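Local structure of predicted HD superfamily hydrolase (uncultured Thermotogales bacterium, 2PQ7) at residues T5-M8 with E9-H13; C54-Q57 with K58-A62. The protein is a predicted hydrolase of the HD superfamily that binds two ferric ions and whose substrate is not established. All coordinates share one frame; numbering follows the deposited sequence.

Contact 1: residues T5-M8 with E9-H13; sequences TELM and ERIPH
Glu9 OE1 comes up to CG and CA of Glu6 on the outer side of the N-terminal helix of this all-helical HD-domain protein, the two carboxylate planes turned 57° against each other. The other oxygen of Glu9, OE2, has the methyl CG2 of Thr5 at 4.1 Å. The two acids keep their charged oxygens apart, with Glu6 OE2 5.6 Å from Glu9 OE1, and a water donates to Glu9 OE1 and to the backbone Glu6 O, tying the Glu9 carboxylate to the main chain. Glu9 reaches this place because its CG stands beside its own backbone N (chi1 -73°) and the chain then runs extended back over the preceding turn, CG passing 3.3 Å from Thr5 O. That same carbonyl accepts from Glu9 N at 3.0 Å, in a bond bent to 137° at the hydrogen.

Around Glu9 and Arg10 the helical bonding is weak: Leu7 O takes Ile11 N at 2.8 Å and, weakly, Arg10 N as well, so one carbonyl receives two amides. The inner side is apolar: Leu7 and Ile11 lie alongside each other and point the same way, CD2 of Leu7 touching CD1 of Ile11. Leu7 goes on to Met42 and Ser46 of helix 35-52, while Ile11 packs on Ile60 and Ile61, so this side seats the N-terminal helix on the helical bundle of the HD fold. Beyond Ile11 the chain runs through Pro12 to His13, the N-cap of helix 14-25. A second water donates to both Met8 O and Ile11 O, at 2.6 Å each.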
loop_
_atom_site.group_PDB
_atom_site.type_symbol
_atom_site.label_atom_id
_atom_site.label_comp_id
_atom_site.label_asym_id
_atom_site.label_seq_id
_atom_site.Cartn_x
_atom_site.Cartn_y
_atom_site.Cartn_z
ATOM N N THR A 5 -2.811 -25.631 11.764
ATOM C CA THR A 5 -3.072 -26.729 12.685
ATOM C C THR A 5 -4.462 -27.273 12.416
ATOM O O THR A 5 -4.668 -28.470 12.384
ATOM C CB THR A 5 -2.959 -26.233 14.147
ATOM O OG1 THR A 5 -1.583 -25.943 14.406
ATOM C CG2 THR A 5 -3.453 -27.254 15.142
ATOM N N GLU A 6 -5.401 -26.357 12.232
ATOM C CA GLU A 6 -6.759 -26.708 11.952
ATOM C C GLU A 6 -6.884 -27.418 10.600
ATOM O O GLU A 6 -7.601 -28.413 10.491
ATOM C CB GLU A 6 -7.610 -25.473 12.013
ATOM C CG GLU A 6 -7.807 -25.059 13.486
ATOM C CD GLU A 6 -8.460 -23.713 13.630
ATOM O OE1 GLU A 6 -8.314 -22.869 12.719
ATOM O OE2 GLU A 6 -9.127 -23.495 14.670
ATOM N N LEU A 7 -6.176 -26.912 9.594
ATOM C CA LEU A 7 -6.169 -27.596 8.282
ATOM C C LEU A 7 -5.566 -28.999 8.398
ATOM O O LEU A 7 -6.072 -29.952 7.799
ATOM C CB LEU A 7 -5.459 -26.736 7.212
ATOM C CG LEU A 7 -6.194 -25.468 6.768
ATOM C CD1 LEU A 7 -5.311 -24.642 5.893
ATOM C CD2 LEU A 7 -7.511 -25.784 6.040
HETATM N N MSE A 8 -4.515 -29.135 9.208
HETATM C CA MSE A 8 -3.868 -30.429 9.398
HETATM C C MSE A 8 -4.752 -31.438 10.148
HETATM O O MSE A 8 -4.575 -32.649 10.007
HETATM C CB MSE A 8 -2.469 -30.258 10.013
HETATM C CG MSE A 8 -1.470 -29.695 8.988
HETATM SE SE MSE A 8 0.404 -29.360 9.531
HETATM C CE MSE A 8 0.652 -30.865 10.763
ATOM N N GLU A 9 -5.696 -30.935 10.943
ATOM C CA GLU A 9 -6.693 -31.768 11.589
ATOM C C GLU A 9 -7.729 -32.311 10.609
ATOM O O GLU A 9 -8.355 -33.362 10.873
ATOM C CB GLU A 9 -7.433 -30.961 12.667
ATOM C CG GLU A 9 -6.610 -30.696 13.896
ATOM C CD GLU A 9 -7.281 -29.690 14.844
ATOM O OE1 GLU A 9 -8.323 -29.072 14.475
ATOM O OE2 GLU A 9 -6.753 -29.520 15.961
ATOM N N ARG A 10 -7.975 -31.570 9.519
ATOM C CA ARG A 10 -8.981 -31.946 8.513
ATOM C C ARG A 10 -8.481 -32.575 7.251
ATOM O O ARG A 10 -9.220 -33.280 6.582
ATOM C CB ARG A 10 -9.782 -30.720 8.089
ATOM C CG ARG A 10 -10.796 -30.293 9.109
ATOM C CD ARG A 10 -11.520 -29.026 8.792
ATOM N NE ARG A 10 -12.632 -29.149 7.848
ATOM C CZ ARG A 10 -13.575 -28.237 7.697
ATOM N NH1 ARG A 10 -13.569 -27.125 8.420
ATOM N NH2 ARG A 10 -14.525 -28.425 6.781
ATOM N N ILE A 11 -7.225 -32.340 6.903
ATOM C CA ILE A 11 -6.730 -32.780 5.581
ATOM C C ILE A 11 -5.601 -33.769 5.689
ATOM O O ILE A 11 -4.528 -33.409 6.177
ATOM C CB ILE A 11 -6.305 -31.531 4.782
ATOM C CG1 ILE A 11 -7.474 -30.567 4.705
ATOM C CG2 ILE A 11 -5.793 -31.955 3.387
ATOM C CD1 ILE A 11 -7.113 -29.255 4.300
ATOM N N PRO A 12 -5.808 -35.023 5.202
ATOM C CA PRO A 12 -4.740 -35.988 5.270
ATOM C C PRO A 12 -3.497 -35.550 4.565
ATOM O O PRO A 12 -3.568 -34.945 3.486
ATOM C CB PRO A 12 -5.298 -37.210 4.527
ATOM C CG PRO A 12 -6.702 -37.054 4.550
ATOM C CD PRO A 12 -7.009 -35.619 4.572
ATOM N N HIS A 13 -2.375 -35.868 5.164
ATOM C CA HIS A 13 -1.063 -35.651 4.590
ATOM C C HIS A 13 -0.714 -34.227 4.325
ATOM O O HIS A 13 0.264 -33.967 3.632
ATOM C CB HIS A 13 -0.892 -36.474 3.311
ATOM C CG HIS A 13 -1.065 -37.929 3.530
ATOM N ND1 HIS A 13 -0.076 -38.708 4.081
ATOM C CD2 HIS A 13 -2.142 -38.732 3.366
ATOM C CE1 HIS A 13 -0.523 -39.947 4.190
ATOM N NE2 HIS A 13 -1.768 -39.989 3.753
HETATM O O HOH W 1 -9.713 -28.420 12.281
HETATM O O HOH W 2 -3.170 -34.095 8.340
#

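Contact 2: residues C54-Q57 with K58-A62; sequences CDLQ and KAIIA
Asp55 and Lys58 cross at about a right angle at the start of helix 56-65 in the HD domain, where Asp55 is the N-cap. With CG anti to its backbone N (chi1 -169°), Asp55 brings its carboxylate over the first turn that follows, and OD1 accepts from Lys58 N at 3.1 Å. The bond is almost straight, 175° at the hydrogen, yet the amide comes to OD1 from above the carboxylate plane. The other oxygen, OD2, rests against the methylenes of the extended Lys58 chain, 3.4 Å from CD. Its salt bridge to Lys58 NZ is long, at 3.9 Å, and a water that donates to OD2 and accepts from NZ spans the gap; the ammonium also pairs with Glu104 of helix 99-111. One aspartate therefore caps a backbone amide and faces a lysine, whose positive charge would be expected to favour the ionised form of Asp55.

On the buried side Leu56 and Ile60 lie side by side and point the same way, CD1 of Leu56 meeting CG1 of Ile60 at 3.9 Å in the conformer described. This pair faces helix 35-52, Leu56 on Ser50 and Ile60 on Met42 and Ser46, with Ala59 against Ala49 between the same helices. Ile61 turns to Phe97 and Phe101. The i to i+4 bonds begin with Ala59 N to Asp55 O and continue with Ile61 N to Gln57 O. Between these two, Ile60 N closes on Leu56 O at 2.9 Å.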
loop_
_atom_site.group_PDB
_atom_site.type_symbol
_atom_site.label_atom_id
_atom_site.label_comp_id
_atom_site.label_asym_id
_atom_site.label_seq_id
_atom_site.Cartn_x
_atom_site.Cartn_y
_atom_site.Cartn_z
ATOM N N CYS A 54 -18.322 -26.851 -0.563
ATOM C CA CYS A 54 -17.668 -27.744 -1.509
ATOM C C CYS A 54 -16.602 -28.561 -0.800
ATOM O O CYS A 54 -16.450 -28.454 0.421
ATOM C CB CYS A 54 -17.118 -26.921 -2.693
ATOM S SG CYS A 54 -18.466 -26.301 -3.754
ATOM N N ASP A 55 -15.891 -29.407 -1.528
ATOM C CA ASP A 55 -14.887 -30.293 -0.976
ATOM C C ASP A 55 -13.594 -29.542 -0.621
ATOM O O ASP A 55 -12.764 -29.232 -1.473
ATOM C CB ASP A 55 -14.640 -31.403 -1.997
ATOM C CG ASP A 55 -13.827 -32.547 -1.455
ATOM O OD1 ASP A 55 -12.906 -32.340 -0.679
ATOM O OD2 ASP A 55 -14.115 -33.684 -1.883
ATOM N N LEU A 56 -13.389 -29.302 0.669
ATOM C CA LEU A 56 -12.232 -28.577 1.157
ATOM C C LEU A 56 -10.909 -29.297 0.879
ATOM O O LEU A 56 -9.907 -28.658 0.562
ATOM C CB LEU A 56 -12.369 -28.389 2.698
ATOM C CG LEU A 56 -11.304 -27.587 3.406
ATOM C CD1 LEU A 56 -11.361 -26.127 2.924
ATOM C CD2 LEU A 56 -11.489 -27.670 4.942
ATOM N N GLN A 57 -10.896 -30.626 1.056
ATOM C CA GLN A 57 -9.693 -31.409 0.862
ATOM C C GLN A 57 -9.163 -31.225 -0.576
ATOM O O GLN A 57 -7.979 -30.982 -0.764
ATOM C CB GLN A 57 -9.908 -32.890 1.187
ATOM C CG GLN A 57 -10.292 -33.128 2.663
ATOM C CD GLN A 57 -10.278 -34.579 3.066
ATOM O OE1 GLN A 57 -9.964 -35.465 2.272
ATOM N NE2 GLN A 57 -10.581 -34.832 4.346
ATOM N N LYS A 58 -10.061 -31.408 -1.538
ATOM C CA LYS A 58 -9.676 -31.217 -2.952
ATOM C C LYS A 58 -9.178 -29.783 -3.230
ATOM O O LYS A 58 -8.164 -29.632 -3.839
ATOM C CB LYS A 58 -10.853 -31.552 -3.883
ATOM C CG LYS A 58 -11.195 -33.033 -4.026
ATOM C CD LYS A 58 -12.485 -33.280 -4.869
ATOM C CE LYS A 58 -12.837 -34.750 -4.963
ATOM N NZ LYS A 58 -14.157 -34.970 -5.589
ATOM N N ALA A 59 -9.890 -28.792 -2.712
ATOM C CA ALA A 59 -9.567 -27.394 -2.933
ATOM C C ALA A 59 -8.213 -26.997 -2.373
ATOM O O ALA A 59 -7.402 -26.389 -3.039
ATOM C CB ALA A 59 -10.683 -26.552 -2.398
ATOM N N ILE A 60 -7.956 -27.407 -1.125
ATOM C CA ILE A 60 -6.707 -27.114 -0.469
ATOM C C ILE A 60 -5.507 -27.756 -1.145
ATOM O O ILE A 60 -4.488 -27.100 -1.361
ATOM C CB ILE A 60 -6.751 -27.614 1.000
ATOM C CG1 ILE A 60 -7.702 -26.730 1.789
ATOM C CG2 ILE A 60 -5.384 -27.650 1.650
ATOM C CD1 ILE A 60 -7.286 -25.230 1.863
ATOM N N ILE A 61 -5.646 -29.052 -1.423
ATOM C CA ILE A 61 -4.572 -29.809 -2.054
ATOM C C ILE A 61 -4.299 -29.268 -3.464
ATOM O O ILE A 61 -3.138 -29.074 -3.823
ATOM C CB ILE A 61 -4.807 -31.319 -1.973
ATOM C CG1 ILE A 61 -4.692 -31.749 -0.470
ATOM C CG2 ILE A 61 -3.821 -32.080 -2.811
ATOM C CD1 ILE A 61 -5.055 -33.170 -0.242
ATOM N N ALA A 62 -5.369 -28.970 -4.186
ATOM C CA ALA A 62 -5.141 -28.427 -5.506
ATOM C C ALA A 62 -4.415 -27.063 -5.436
ATOM O O ALA A 62 -3.507 -26.784 -6.196
ATOM C CB ALA A 62 -6.429 -28.260 -6.130
HETATM O O HOH W 3 -16.042 -33.766 -4.296
#

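Overall arrangement
Contact 1 covers a helix whose bonding is weak about residues 9-10; contact 2 opens a helix at its N-cap. Both lie on the same side of the chain's centre, about 11 Å apart between their centres. Residues 5-13 sit nearer the surface, with acids and waters outward; residues 54-62 lie deeper, with straighter backbone bonds and a charged cap. Both place apolar side chains on Met42 and Ser46 of helix 35-52. They touch each other directly: Ile11 packs on Ile60, and Gln57 NE2 comes within 3.0 Å of Arg10 O. Helix 56-65 leads on to the iron ligands His66 and Asp67, whereas contact 1 lies away from the iron sites.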